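Local coordinates for oxalate biosynthetic component 1 (Burkholderia thailandensis, PDB 5IKY), which is a bifunctional enzyme of quorum sensing-dependent oxalate production, an alpha/beta hydrolase with an unusual oxyanion hole and an additional lyase activity, at residues 854-859 with 976-981; 715-720 with 859-864; 548-553 with 865-870. All coordinates share one frame; numbering follows the deposited sequence.

Contact 1: residues 854-859 with 976-981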
ATOM      1  N   HIS A 854     -22.795 -16.048  -7.297  1.00 60.93           N
ATOM      2  CA  HIS A 854     -22.770 -17.398  -6.748  1.00 67.18           C
ATOM      3  C   HIS A 854     -22.234 -18.384  -7.773  1.00 67.15           C
ATOM      4  O   HIS A 854     -21.364 -19.197  -7.469  1.00 65.69           O
ATOM      5  CB  HIS A 854     -24.159 -17.838  -6.295  1.00 61.65           C
ATOM      6  CG  HIS A 854     -24.264 -19.310  -6.044  1.00 69.23           C
ATOM      7  ND1 HIS A 854     -23.825 -19.899  -4.878  1.00 61.51           N
ATOM      8  CD2 HIS A 854     -24.738 -20.314  -6.818  1.00 63.95           C
ATOM      9  CE1 HIS A 854     -24.033 -21.202  -4.940  1.00 65.08           C
ATOM     10  NE2 HIS A 854     -24.586 -21.480  -6.107  1.00 78.17           N
ATOM     11  N   ASN A 855     -22.769 -18.304  -8.987  1.00 65.77           N
ATOM     12  CA  ASN A 855     -22.322 -19.143 -10.092  1.00 63.82           C
ATOM     13  C   ASN A 855     -20.822 -19.010 -10.315  1.00 70.24           C
ATOM     14  O   ASN A 855     -20.118 -20.000 -10.523  1.00 65.17           O
ATOM     15  CB  ASN A 855     -23.079 -18.778 -11.368  1.00 70.19           C
ATOM     16  CG  ASN A 855     -22.630 -19.591 -12.559  1.00 83.66           C
ATOM     17  OD1 ASN A 855     -21.924 -19.092 -13.436  1.00 86.28           O
ATOM     18  ND2 ASN A 855     -23.034 -20.853 -12.597  1.00 90.25           N
ATOM     19  N   ARG A 856     -20.349 -17.770 -10.257  1.00 66.97           N
ATOM     20  CA  ARG A 856     -18.937 -17.444 -10.395  1.00 57.53           C
ATOM     21  C   ARG A 856     -18.078 -18.201  -9.382  1.00 66.31           C
ATOM     22  O   ARG A 856     -17.143 -18.912  -9.752  1.00 54.30           O
ATOM     23  CB  ARG A 856     -18.740 -15.936 -10.228  1.00 56.27           C
ATOM     24  CG  ARG A 856     -17.914 -15.270 -11.310  1.00 55.11           C
ATOM     25  CD  ARG A 856     -17.857 -13.764 -11.087  1.00 57.04           C
ATOM     26  NE  ARG A 856     -17.290 -13.429  -9.781  1.00 81.93           N
ATOM     27  CZ  ARG A 856     -17.224 -12.197  -9.288  1.00 75.88           C
ATOM     28  NH1 ARG A 856     -17.691 -11.173  -9.988  1.00 71.38           N
ATOM     29  NH2 ARG A 856     -16.693 -11.986  -8.092  1.00 81.34           N
ATOM     30  N   PHE A 857     -18.404 -18.042  -8.102  1.00 53.20           N
ATOM     31  CA  PHE A 857     -17.635 -18.659  -7.026  1.00 64.94           C
ATOM     32  C   PHE A 857     -17.815 -20.172  -6.967  1.00 69.30           C
ATOM     33  O   PHE A 857     -16.895 -20.897  -6.589  1.00 70.82           O
ATOM     34  CB  PHE A 857     -18.017 -18.042  -5.680  1.00 51.02           C
ATOM     35  CG  PHE A 857     -17.457 -16.665  -5.465  1.00 53.71           C
ATOM     36  CD1 PHE A 857     -16.100 -16.484  -5.258  1.00 49.34           C
ATOM     37  CD2 PHE A 857     -18.285 -15.554  -5.465  1.00 50.32           C
ATOM     38  CE1 PHE A 857     -15.578 -15.222  -5.059  1.00 48.64           C
ATOM     39  CE2 PHE A 857     -17.768 -14.287  -5.266  1.00 59.18           C
ATOM     40  CZ  PHE A 857     -16.413 -14.121  -5.062  1.00 55.27           C
ATOM     41  N   ALA A 858     -19.000 -20.647  -7.332  1.00 64.50           N
ATOM     42  CA  ALA A 858     -19.262 -22.081  -7.361  1.00 63.72           C
ATOM     43  C   ALA A 858     -18.417 -22.747  -8.441  1.00 65.10           C
ATOM     44  O   ALA A 858     -17.973 -23.883  -8.283  1.00 60.64           O
ATOM     45  CB  ALA A 858     -20.740 -22.352  -7.592  1.00 55.51           C
ATOM     46  N   LEU A 859     -18.200 -22.028  -9.538  1.00 67.63           N
ATOM     47  CA  LEU A 859     -17.353 -22.516 -10.619  1.00 69.46           C
ATOM     48  C   LEU A 859     -15.908 -22.603 -10.145  1.00 69.01           C
ATOM     49  O   LEU A 859     -15.189 -23.546 -10.478  1.00 72.96           O
ATOM     50  CB  LEU A 859     -17.459 -21.610 -11.845  1.00 69.84           C
ATOM     51  CG  LEU A 859     -16.752 -22.106 -13.108  1.00 63.14           C
ATOM     52  CD1 LEU A 859     -17.362 -23.417 -13.576  1.00 59.83           C
ATOM     53  CD2 LEU A 859     -16.810 -21.060 -14.208  1.00 67.27           C
ATOM     54  N   SER A 976     -11.072 -10.241 -15.342  1.00 64.73           N
ATOM     55  CA  SER A 976     -11.572 -11.582 -15.071  1.00 61.61           C
ATOM     56  C   SER A 976     -11.977 -11.719 -13.607  1.00 59.78           C
ATOM     57  O   SER A 976     -11.133 -11.672 -12.713  1.00 65.24           O
ATOM     58  CB  SER A 976     -10.522 -12.633 -15.432  1.00 62.69           C
ATOM     59  OG  SER A 976     -10.178 -12.554 -16.803  1.00 68.60           O
ATOM     60  N   ALA A 977     -13.274 -11.886 -13.373  1.00 59.20           N
ATOM     61  CA  ALA A 977     -13.815 -11.942 -12.019  1.00 65.31           C
ATOM     62  C   ALA A 977     -13.979 -13.379 -11.533  1.00 64.03           C
ATOM     63  O   ALA A 977     -14.604 -13.632 -10.503  1.00 67.54           O
ATOM     64  CB  ALA A 977     -15.144 -11.209 -11.956  1.00 53.61           C
ATOM     65  N   ALA A 978     -13.413 -14.318 -12.284  1.00 61.89           N
ATOM     66  CA  ALA A 978     -13.455 -15.727 -11.919  1.00 67.20           C
ATOM     67  C   ALA A 978     -12.131 -16.389 -12.270  1.00 68.29           C
ATOM     68  O   ALA A 978     -11.420 -15.929 -13.164  1.00 69.91           O
ATOM     69  CB  ALA A 978     -14.612 -16.430 -12.619  1.00 55.14           C
ATOM     70  N   ASP A 979     -11.799 -17.463 -11.562  1.00 64.96           N
ATOM     71  CA  ASP A 979     -10.553 -18.177 -11.806  1.00 53.49           C
ATOM     72  C   ASP A 979     -10.541 -18.830 -13.179  1.00 72.97           C
ATOM     73  O   ASP A 979     -11.557 -19.350 -13.642  1.00 62.00           O
ATOM     74  CB  ASP A 979     -10.318 -19.240 -10.732  1.00 55.86           C
ATOM     75  CG  ASP A 979      -9.861 -18.650  -9.415  1.00 72.57           C
ATOM     76  OD1 ASP A 979      -9.310 -17.529  -9.420  1.00 73.95           O
ATOM     77  OD2 ASP A 979     -10.040 -19.316  -8.373  1.00 76.68           O
ATOM     78  N   ILE A 980      -9.385 -18.792 -13.831  1.00 74.58           N
ATOM     79  CA  ILE A 980      -9.191 -19.516 -15.078  1.00 73.57           C
ATOM     80  C   ILE A 980      -8.563 -20.868 -14.776  1.00 73.98           C
ATOM     81  O   ILE A 980      -7.391 -20.950 -14.403  1.00 71.43           O
ATOM     82  CB  ILE A 980      -8.299 -18.745 -16.062  1.00 77.66           C
ATOM     83  CG1 ILE A 980      -8.920 -17.386 -16.394  1.00 74.93           C
ATOM     84  CG2 ILE A 980      -8.088 -19.559 -17.330  1.00 68.86           C
ATOM     85  CD1 ILE A 980      -8.088 -16.555 -17.345  1.00 58.13           C
ATOM     86  N   HIS A 981      -9.351 -21.926 -14.921  1.00 73.81           N
ATOM     87  CA  HIS A 981      -8.862 -23.272 -14.665  1.00 74.61           C
ATOM     88  C   HIS A 981      -7.889 -23.680 -15.760  1.00 82.90           C
ATOM     89  O   HIS A 981      -8.291 -24.130 -16.833  1.00 92.24           O
ATOM     90  CB  HIS A 981     -10.025 -24.253 -14.569  1.00 72.67           C
ATOM     91  CG  HIS A 981     -11.063 -23.857 -13.567  1.00 71.96           C
ATOM     92  ND1 HIS A 981     -11.091 -24.362 -12.285  1.00 72.66           N
ATOM     93  CD2 HIS A 981     -12.103 -22.994 -13.654  1.00 77.16           C
ATOM     94  CE1 HIS A 981     -12.106 -23.831 -11.628  1.00 77.35           C
ATOM     95  NE2 HIS A 981     -12.737 -22.998 -12.435  1.00 80.11           N
TER
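The guanidinium group of Arg856 turns one face to Ala977, whose methyl and carbonyl oxygen both lie on that side of the plane. CB of Ala977 stands 3.1 Å above the guanidinium plane, displaced toward the rim near NH1 of Arg856. The carbonyl sits over the other end of the same face: Ala977 O is 2.8 Å from Arg856 NE, but the angle is too poor for a hydrogen bond. The imidazole of His981 is approached at its edge instead, near the ring plane, by the last carbonyl of segment 854-859, with Leu859 O 3.2 Å from His981 NE2. Trp984 stacks on this imidazole. Arg856 reaches Ala977 through a bend at its third torsion (chi3 58°), which swings the planar group across the alanine, while farther back along the chain Arg856 CG rests 3.7 Å from Ala978 CB. Segment 854-859 lies on helix 849-860 and segment 976-981 begins at the end of strand 969-976, a parallel strand of the alpha/beta-hydrolase sheet; in this fold the loops leaving that end of the strands usually border the active site. Ala977 is joined by its backbone to Ser935, at the end of the adjacent strand 929-935. Ala939 of helix 937-955 touches Arg856, Leu859 and Ala978, filling in between helix and loop. Gln942 of the same helix accepts from His981 N and donates to Asp979 O, holding the loop beyond.

Contact 2: residues 715-720 with 859-864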
ATOM      1  N   TYR A 715     -12.084 -20.558   0.507  1.00 56.43           N
ATOM      2  CA  TYR A 715     -12.473 -19.187   0.188  1.00 55.49           C
ATOM      3  C   TYR A 715     -13.629 -19.104  -0.806  1.00 51.44           C
ATOM      4  O   TYR A 715     -14.641 -18.458  -0.532  1.00 50.92           O
ATOM      5  CB  TYR A 715     -11.284 -18.397  -0.361  1.00 50.49           C
ATOM      6  CG  TYR A 715     -11.663 -16.998  -0.787  1.00 45.42           C
ATOM      7  CD1 TYR A 715     -11.892 -16.004   0.156  1.00 43.97           C
ATOM      8  CD2 TYR A 715     -11.817 -16.675  -2.131  1.00 45.56           C
ATOM      9  CE1 TYR A 715     -12.250 -14.722  -0.227  1.00 47.23           C
ATOM     10  CE2 TYR A 715     -12.177 -15.397  -2.524  1.00 45.58           C
ATOM     11  CZ  TYR A 715     -12.390 -14.424  -1.567  1.00 51.60           C
ATOM     12  OH  TYR A 715     -12.749 -13.152  -1.950  1.00 49.55           O
ATOM     13  N   SER A 716     -13.473 -19.743  -1.960  1.00 52.62           N
ATOM     14  CA  SER A 716     -14.489 -19.671  -3.008  1.00 54.08           C
ATOM     15  C   SER A 716     -15.803 -20.309  -2.572  1.00 54.96           C
ATOM     16  O   SER A 716     -16.877 -19.767  -2.831  1.00 65.99           O
ATOM     17  CB  SER A 716     -13.988 -20.337  -4.290  1.00 52.83           C
ATOM     18  OG  SER A 716     -12.934 -19.588  -4.871  1.00 57.63           O
ATOM     19  N   ALA A 717     -15.711 -21.458  -1.909  1.00 59.72           N
ATOM     20  CA  ALA A 717     -16.895 -22.148  -1.405  1.00 60.03           C
ATOM     21  C   ALA A 717     -17.644 -21.277  -0.401  1.00 63.42           C
ATOM     22  O   ALA A 717     -18.873 -21.204  -0.426  1.00 55.82           O
ATOM     23  CB  ALA A 717     -16.511 -23.475  -0.772  1.00 48.90           C
ATOM     24  N   THR A 718     -16.895 -20.617   0.477  1.00 53.01           N
ATOM     25  CA  THR A 718     -17.485 -19.726   1.468  1.00 46.54           C
ATOM     26  C   THR A 718     -18.222 -18.575   0.791  1.00 62.65           C
ATOM     27  O   THR A 718     -19.343 -18.235   1.170  1.00 47.15           O
ATOM     28  CB  THR A 718     -16.422 -19.152   2.423  1.00 45.36           C
ATOM     29  OG1 THR A 718     -15.630 -20.218   2.959  1.00 50.80           O
ATOM     30  CG2 THR A 718     -17.082 -18.394   3.561  1.00 50.06           C
ATOM     31  N   MET A 719     -17.589 -17.983  -0.217  1.00 54.25           N
ATOM     32  CA  MET A 719     -18.186 -16.869  -0.943  1.00 52.43           C
ATOM     33  C   MET A 719     -19.413 -17.332  -1.723  1.00 58.46           C
ATOM     34  O   MET A 719     -20.413 -16.617  -1.808  1.00 52.42           O
ATOM     35  CB  MET A 719     -17.162 -16.227  -1.884  1.00 47.37           C
ATOM     36  CG  MET A 719     -16.002 -15.547  -1.166  1.00 46.20           C
ATOM     37  SD  MET A 719     -16.487 -14.046  -0.288  1.00 63.02           S
ATOM     38  CE  MET A 719     -16.499 -12.852  -1.624  1.00 46.15           C
ATOM     39  N   ALA A 720     -19.339 -18.537  -2.278  1.00 55.55           N
ATOM     40  CA  ALA A 720     -20.459 -19.113  -3.015  1.00 61.87           C
ATOM     41  C   ALA A 720     -21.670 -19.301  -2.105  1.00 64.01           C
ATOM     42  O   ALA A 720     -22.806 -19.046  -2.504  1.00 67.00           O
ATOM     43  CB  ALA A 720     -20.057 -20.437  -3.643  1.00 51.34           C
ATOM     44  N   LEU A 859     -18.200 -22.028  -9.538  1.00 67.63           N
ATOM     45  CA  LEU A 859     -17.353 -22.516 -10.619  1.00 69.46           C
ATOM     46  C   LEU A 859     -15.908 -22.603 -10.145  1.00 69.01           C
ATOM     47  O   LEU A 859     -15.189 -23.546 -10.478  1.00 72.96           O
ATOM     48  CB  LEU A 859     -17.459 -21.610 -11.845  1.00 69.84           C
ATOM     49  CG  LEU A 859     -16.752 -22.106 -13.108  1.00 63.14           C
ATOM     50  CD1 LEU A 859     -17.362 -23.417 -13.576  1.00 59.83           C
ATOM     51  CD2 LEU A 859     -16.810 -21.060 -14.208  1.00 67.27           C
ATOM     52  N   ASN A 860     -15.492 -21.608  -9.366  1.00 64.57           N
ATOM     53  CA  ASN A 860     -14.172 -21.610  -8.745  1.00 59.65           C
ATOM     54  C   ASN A 860     -13.936 -22.853  -7.895  1.00 66.82           C
ATOM     55  O   ASN A 860     -12.834 -23.401  -7.872  1.00 65.97           O
ATOM     56  CB  ASN A 860     -13.988 -20.366  -7.871  1.00 63.54           C
ATOM     57  CG  ASN A 860     -13.590 -19.138  -8.666  1.00 56.35           C
ATOM     58  OD1 ASN A 860     -13.618 -19.136  -9.896  1.00 74.28           O
ATOM     59  ND2 ASN A 860     -13.217 -18.081  -7.957  1.00 57.07           N
ATOM     60  N   ALA A 861     -14.984 -23.287  -7.197  1.00 68.67           N
ATOM     61  CA  ALA A 861     -14.880 -24.385  -6.241  1.00 67.57           C
ATOM     62  C   ALA A 861     -15.103 -25.741  -6.894  1.00 66.37           C
ATOM     63  O   ALA A 861     -15.184 -26.761  -6.209  1.00 84.24           O
ATOM     64  CB  ALA A 861     -15.870 -24.183  -5.104  1.00 62.34           C
ATOM     65  N   ASP A 862     -15.205 -25.750  -8.219  1.00 69.44           N
ATOM     66  CA  ASP A 862     -15.414 -26.985  -8.963  1.00 76.37           C
ATOM     67  C   ASP A 862     -14.079 -27.554  -9.441  1.00 87.61           C
ATOM     68  O   ASP A 862     -13.441 -26.988 -10.327  1.00 97.65           O
ATOM     69  CB  ASP A 862     -16.350 -26.738 -10.147  1.00 83.47           C
ATOM     70  CG  ASP A 862     -16.881 -28.022 -10.753  1.00 96.05           C
ATOM     71  OD1 ASP A 862     -16.953 -29.041 -10.034  1.00 96.05           O
ATOM     72  OD2 ASP A 862     -17.235 -28.005 -11.951  1.00 90.09           O
ATOM     73  N   PRO A 863     -13.649 -28.677  -8.845  1.00 93.35           N
ATOM     74  CA  PRO A 863     -12.361 -29.301  -9.173  1.00 85.93           C
ATOM     75  C   PRO A 863     -12.346 -29.938 -10.564  1.00 96.08           C
ATOM     76  O   PRO A 863     -11.358 -29.807 -11.286  1.00109.81           O
ATOM     77  CB  PRO A 863     -12.203 -30.363  -8.083  1.00 87.83           C
ATOM     78  CG  PRO A 863     -13.598 -30.702  -7.690  1.00 94.99           C
ATOM     79  CD  PRO A 863     -14.376 -29.425  -7.804  1.00 93.43           C
ATOM     80  N   SER A 864     -13.426 -30.624 -10.925  1.00 96.83           N
ATOM     81  CA  SER A 864     -13.554 -31.231 -12.245  1.00108.02           C
ATOM     82  C   SER A 864     -14.533 -30.422 -13.085  1.00116.86           C
ATOM     83  O   SER A 864     -15.542 -29.953 -12.573  1.00143.06           O
ATOM     84  CB  SER A 864     -14.025 -32.681 -12.133  1.00106.22           C
ATOM     85  OG  SER A 864     -13.215 -33.416 -11.233  1.00109.37           O
TER
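Ser716 and Asn860 face each other, both with their CB bonds directed across the gap, the serine hydroxyl lying beside the methylene of the asparagine. Ser716 OG comes within 3.3 Å of Asn860 CB, and the two CB atoms of this pair are 3.6 Å apart. The amide nitrogen leans back to the same hydroxyl: Asn860 ND2 donates to Ser716 OG in a weak, long bond of 3.4 Å with an angle of 147° at the hydrogen. Both side chains keep their first branch beside their own backbone nitrogen (chi1 -68° for Ser716, -82° for Asn860). For the asparagine this sets the amide to one side of that meeting, ND2 nearest the serine; ND2 gives its stronger bond to Gly1003 O and OD1 accepts from Asp979 N. Next to this polar pair, the methyls of Ala717 and Ala861 meet with their CB atoms 4.4 Å apart, and the same Ala861 methyl lies 4.2 Å from Ala717 N. With such small residues the backbones come close, the CA atoms of Ala717 and Ala861 being separated by 5.7 Å. Ala861 is the first residue to leave helical geometry, and the start of helix 715-734 lies against this C-terminal end of helix 849-860. The first belongs to the cap region and the second to the alpha/beta-hydrolase part, making this a seam between the two. Since both amide atoms of Asn860 are engaged by backbone groups, its rotation is fixed chiefly by the loops around Gly1003 and Asp979; the weak serine bond adds little direction, and between these segments the join rests mainly on close packing of small side chains.

Contact 3: residues 548-553 with 865-870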
ATOM      1  N   ASP A 548     -22.583 -26.388  -3.648  1.00 74.79           N
ATOM      2  CA  ASP A 548     -23.658 -26.674  -4.590  1.00 67.44           C
ATOM      3  C   ASP A 548     -24.993 -26.152  -4.066  1.00 71.60           C
ATOM      4  O   ASP A 548     -25.424 -26.513  -2.972  1.00 90.67           O
ATOM      5  CB  ASP A 548     -23.746 -28.177  -4.861  1.00 62.16           C
ATOM      6  CG  ASP A 548     -24.438 -28.495  -6.172  1.00 90.99           C
ATOM      7  OD1 ASP A 548     -25.349 -27.739  -6.570  1.00 95.71           O
ATOM      8  OD2 ASP A 548     -24.067 -29.504  -6.808  1.00103.38           O
ATOM      9  N   GLU A 549     -25.644 -25.306  -4.858  1.00 69.31           N
ATOM     10  CA  GLU A 549     -26.918 -24.707  -4.469  1.00 75.69           C
ATOM     11  C   GLU A 549     -28.033 -25.745  -4.359  1.00 79.34           C
ATOM     12  O   GLU A 549     -29.056 -25.505  -3.719  1.00 69.60           O
ATOM     13  CB  GLU A 549     -27.317 -23.617  -5.467  1.00 71.16           C
ATOM     14  CG  GLU A 549     -27.199 -24.020  -6.928  1.00 85.19           C
ATOM     15  CD  GLU A 549     -27.488 -22.870  -7.874  1.00 98.84           C
ATOM     16  OE1 GLU A 549     -26.964 -22.883  -9.008  1.00105.03           O
ATOM     17  OE2 GLU A 549     -28.240 -21.952  -7.485  1.00105.32           O
ATOM     18  N   ARG A 550     -27.827 -26.898  -4.986  1.00 75.38           N
ATOM     19  CA  ARG A 550     -28.815 -27.969  -4.963  1.00 67.11           C
ATOM     20  C   ARG A 550     -28.760 -28.761  -3.662  1.00 74.53           C
ATOM     21  O   ARG A 550     -29.682 -29.516  -3.350  1.00 83.62           O
ATOM     22  CB  ARG A 550     -28.605 -28.912  -6.153  1.00 65.06           C
ATOM     23  CG  ARG A 550     -29.040 -28.345  -7.494  1.00 76.03           C
ATOM     24  CD  ARG A 550     -28.634 -29.254  -8.650  1.00103.24           C
ATOM     25  NE  ARG A 550     -27.328 -28.898  -9.203  1.00117.37           N
ATOM     26  CZ  ARG A 550     -26.214 -29.599  -9.014  1.00111.20           C
ATOM     27  NH1 ARG A 550     -26.238 -30.705  -8.282  1.00105.72           N
ATOM     28  NH2 ARG A 550     -25.074 -29.193  -9.558  1.00 97.78           N
ATOM     29  N   LEU A 551     -27.684 -28.583  -2.901  1.00 59.21           N
ATOM     30  CA  LEU A 551     -27.435 -29.424  -1.733  1.00 66.33           C
ATOM     31  C   LEU A 551     -27.510 -28.683  -0.403  1.00 57.46           C
ATOM     32  O   LEU A 551     -27.254 -29.269   0.648  1.00 82.22           O
ATOM     33  CB  LEU A 551     -26.062 -30.092  -1.854  1.00 73.17           C
ATOM     34  CG  LEU A 551     -25.821 -30.956  -3.093  1.00 65.30           C
ATOM     35  CD1 LEU A 551     -24.495 -31.693  -2.970  1.00 68.09           C
ATOM     36  CD2 LEU A 551     -26.965 -31.934  -3.288  1.00 60.83           C
ATOM     37  N   VAL A 552     -27.857 -27.402  -0.443  1.00 57.10           N
ATOM     38  CA  VAL A 552     -27.932 -26.611   0.781  1.00 58.87           C
ATOM     39  C   VAL A 552     -28.904 -25.439   0.624  1.00 67.74           C
ATOM     40  O   VAL A 552     -29.016 -24.846  -0.451  1.00 69.08           O
ATOM     41  CB  VAL A 552     -26.530 -26.096   1.198  1.00 63.04           C
ATOM     42  CG1 VAL A 552     -26.006 -25.081   0.196  1.00 61.16           C
ATOM     43  CG2 VAL A 552     -26.562 -25.508   2.600  1.00 60.12           C
ATOM     44  N   SER A 553     -29.623 -25.126   1.698  1.00 67.87           N
ATOM     45  CA  SER A 553     -30.612 -24.053   1.677  1.00 60.62           C
ATOM     46  C   SER A 553     -30.063 -22.789   2.316  1.00 60.07           C
ATOM     47  O   SER A 553     -29.123 -22.843   3.110  1.00 56.80           O
ATOM     48  CB  SER A 553     -31.888 -24.483   2.400  1.00 65.38           C
ATOM     49  OG  SER A 553     -31.670 -24.568   3.797  1.00 74.27           O
ATOM     50  N   GLY A 865     -14.241 -30.262 -14.372  1.00 95.52           N
ATOM     51  CA  GLY A 865     -15.089 -29.467 -15.244  1.00 96.67           C
ATOM     52  C   GLY A 865     -16.474 -30.057 -15.437  1.00 99.43           C
ATOM     53  O   GLY A 865     -16.766 -30.637 -16.483  1.00 99.27           O
ATOM     54  N   ILE A 866     -17.333 -29.906 -14.431  1.00100.36           N
ATOM     55  CA  ILE A 866     -18.661 -30.512 -14.463  1.00 99.25           C
ATOM     56  C   ILE A 866     -19.793 -29.522 -14.188  1.00 85.06           C
ATOM     57  O   ILE A 866     -20.960 -29.822 -14.443  1.00 89.76           O
ATOM     58  CB  ILE A 866     -18.777 -31.667 -13.439  1.00 99.91           C
ATOM     59  CG1 ILE A 866     -18.733 -31.124 -12.009  1.00 94.51           C
ATOM     60  CG2 ILE A 866     -17.685 -32.706 -13.663  1.00 98.32           C
ATOM     61  CD1 ILE A 866     -18.964 -32.178 -10.948  1.00 83.44           C
ATOM     62  N   TYR A 867     -19.454 -28.344 -13.674  1.00 79.91           N
ATOM     63  CA  TYR A 867     -20.469 -27.380 -13.253  1.00 84.34           C
ATOM     64  C   TYR A 867     -20.805 -26.355 -14.335  1.00 92.44           C
ATOM     65  O   TYR A 867     -19.913 -25.781 -14.961  1.00 88.58           O
ATOM     66  CB  TYR A 867     -20.010 -26.658 -11.982  1.00 76.23           C
ATOM     67  CG  TYR A 867     -21.003 -25.663 -11.426  1.00 81.19           C
ATOM     68  CD1 TYR A 867     -20.923 -24.316 -11.752  1.00 84.81           C
ATOM     69  CD2 TYR A 867     -22.014 -26.069 -10.564  1.00 85.42           C
ATOM     70  CE1 TYR A 867     -21.824 -23.403 -11.244  1.00 84.71           C
ATOM     71  CE2 TYR A 867     -22.921 -25.161 -10.049  1.00 97.60           C
ATOM     72  CZ  TYR A 867     -22.820 -23.829 -10.393  1.00 95.76           C
ATOM     73  OH  TYR A 867     -23.719 -22.919  -9.886  1.00106.85           O
ATOM     74  N   PHE A 868     -22.100 -26.132 -14.543  1.00 86.14           N
ATOM     75  CA  PHE A 868     -22.575 -25.095 -15.454  1.00 92.19           C
ATOM     76  C   PHE A 868     -24.009 -24.686 -15.111  1.00 94.98           C
ATOM     77  O   PHE A 868     -24.813 -25.513 -14.682  1.00100.17           O
ATOM     78  CB  PHE A 868     -22.485 -25.563 -16.910  1.00 96.95           C
ATOM     79  CG  PHE A 868     -23.394 -26.713 -17.241  1.00 94.99           C
ATOM     80  CD1 PHE A 868     -23.026 -28.015 -16.942  1.00101.08           C
ATOM     81  CD2 PHE A 868     -24.610 -26.492 -17.865  1.00 98.57           C
ATOM     82  CE1 PHE A 868     -23.860 -29.073 -17.251  1.00105.39           C
ATOM     83  CE2 PHE A 868     -25.447 -27.547 -18.179  1.00103.06           C
ATOM     84  CZ  PHE A 868     -25.072 -28.840 -17.871  1.00100.81           C
ATOM     85  N   SER A 869     -24.320 -23.407 -15.302  1.00 92.94           N
ATOM     86  CA  SER A 869     -25.632 -22.872 -14.948  1.00 89.23           C
ATOM     87  C   SER A 869     -26.636 -23.011 -16.085  1.00 91.92           C
ATOM     88  O   SER A 869     -26.276 -23.366 -17.208  1.00102.64           O
ATOM     89  CB  SER A 869     -25.519 -21.400 -14.549  1.00 97.80           C
ATOM     90  OG  SER A 869     -25.133 -20.599 -15.654  1.00101.21           O
ATOM     91  N   GLU A 870     -27.898 -22.722 -15.782  1.00 87.18           N
ATOM     92  CA  GLU A 870     -28.955 -22.755 -16.785  1.00 90.07           C
ATOM     93  C   GLU A 870     -28.779 -21.615 -17.783  1.00 89.00           C
ATOM     94  O   GLU A 870     -29.133 -21.742 -18.955  1.00106.22           O
ATOM     95  CB  GLU A 870     -30.332 -22.674 -16.122  1.00 79.15           C
TER
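Tyr867, with the largest area buried here, extends its phenol toward the turn that carries Glu549 and Arg550. Its CG lies anti to the backbone nitrogen and beside the carbonyl carbon (chi1 -178°), from where the ring reaches across to the glutamate. Tyr867 OH donates to Glu549 OE1 over 3.4 Å, a weak bond. The carboxylate oxygen arrives at the ring edge, near its plane, although the two side chains run roughly at right angles and their flat groups are inclined by 33°. Glu549 starts from a first torsion that places CG between its backbone nitrogen and carbonyl carbon (chi1 47°), then runs extended to the phenol. The same hydroxyl also takes a weak bond from Asn855 ND2, and Glu549 OE2 makes a long, weak ion pair with Arg841. Arg550 supplies a looser neighbour: its NH2 is 4.5 Å from Tyr867 CD2. It is exposed but held chiefly by its own segment, where Arg550 NH1 forms a 2.9 Å salt bridge with Asp548 OD2. The other carboxylate oxygen, Asp548 OD1, lies 3.2 Å above the middle of the guanidinium plane of Arg550 and accepts from Arg550 N at 3.1 Å, closing an Asx turn inside the type I beta turn from Asp548 to Leu551. At the surface, the contact joins a loop near the start of the cap region, between helices 530-541 and 554-560, to one of the hydrolase part, between helices 849-860 and 870-879. Helix 849-860 runs beneath both partners, with His854 against Glu549 and Ala858 and Leu859 against Tyr867, while helix 715-734 reaches Glu549 through His724.

How the contacts relate
Helix 849-860 and the chain just beyond it unite the three contacts. Contact 1 ties this helix to the loop after strand 969-976, within the alpha/beta-hydrolase part; contact 2 sets its end against helix 715-734 of the cap region, and contact 3 joins the following loop to turn 548-551 near the cap's start. Centres of contacts 1 and 2 are about 7 Å apart, those of 2 and 3 about 10 Å, and of 1 and 3 about 13 Å. Along the chain contact 2 nests inside contact 3, while contact 1 crosses both. Bonds such as His854 to Ala720 and Asp862 to Tyr867 link them; helix 849-860 and its following loop connect hydrolase part and cap, apart from the metal-bearing region.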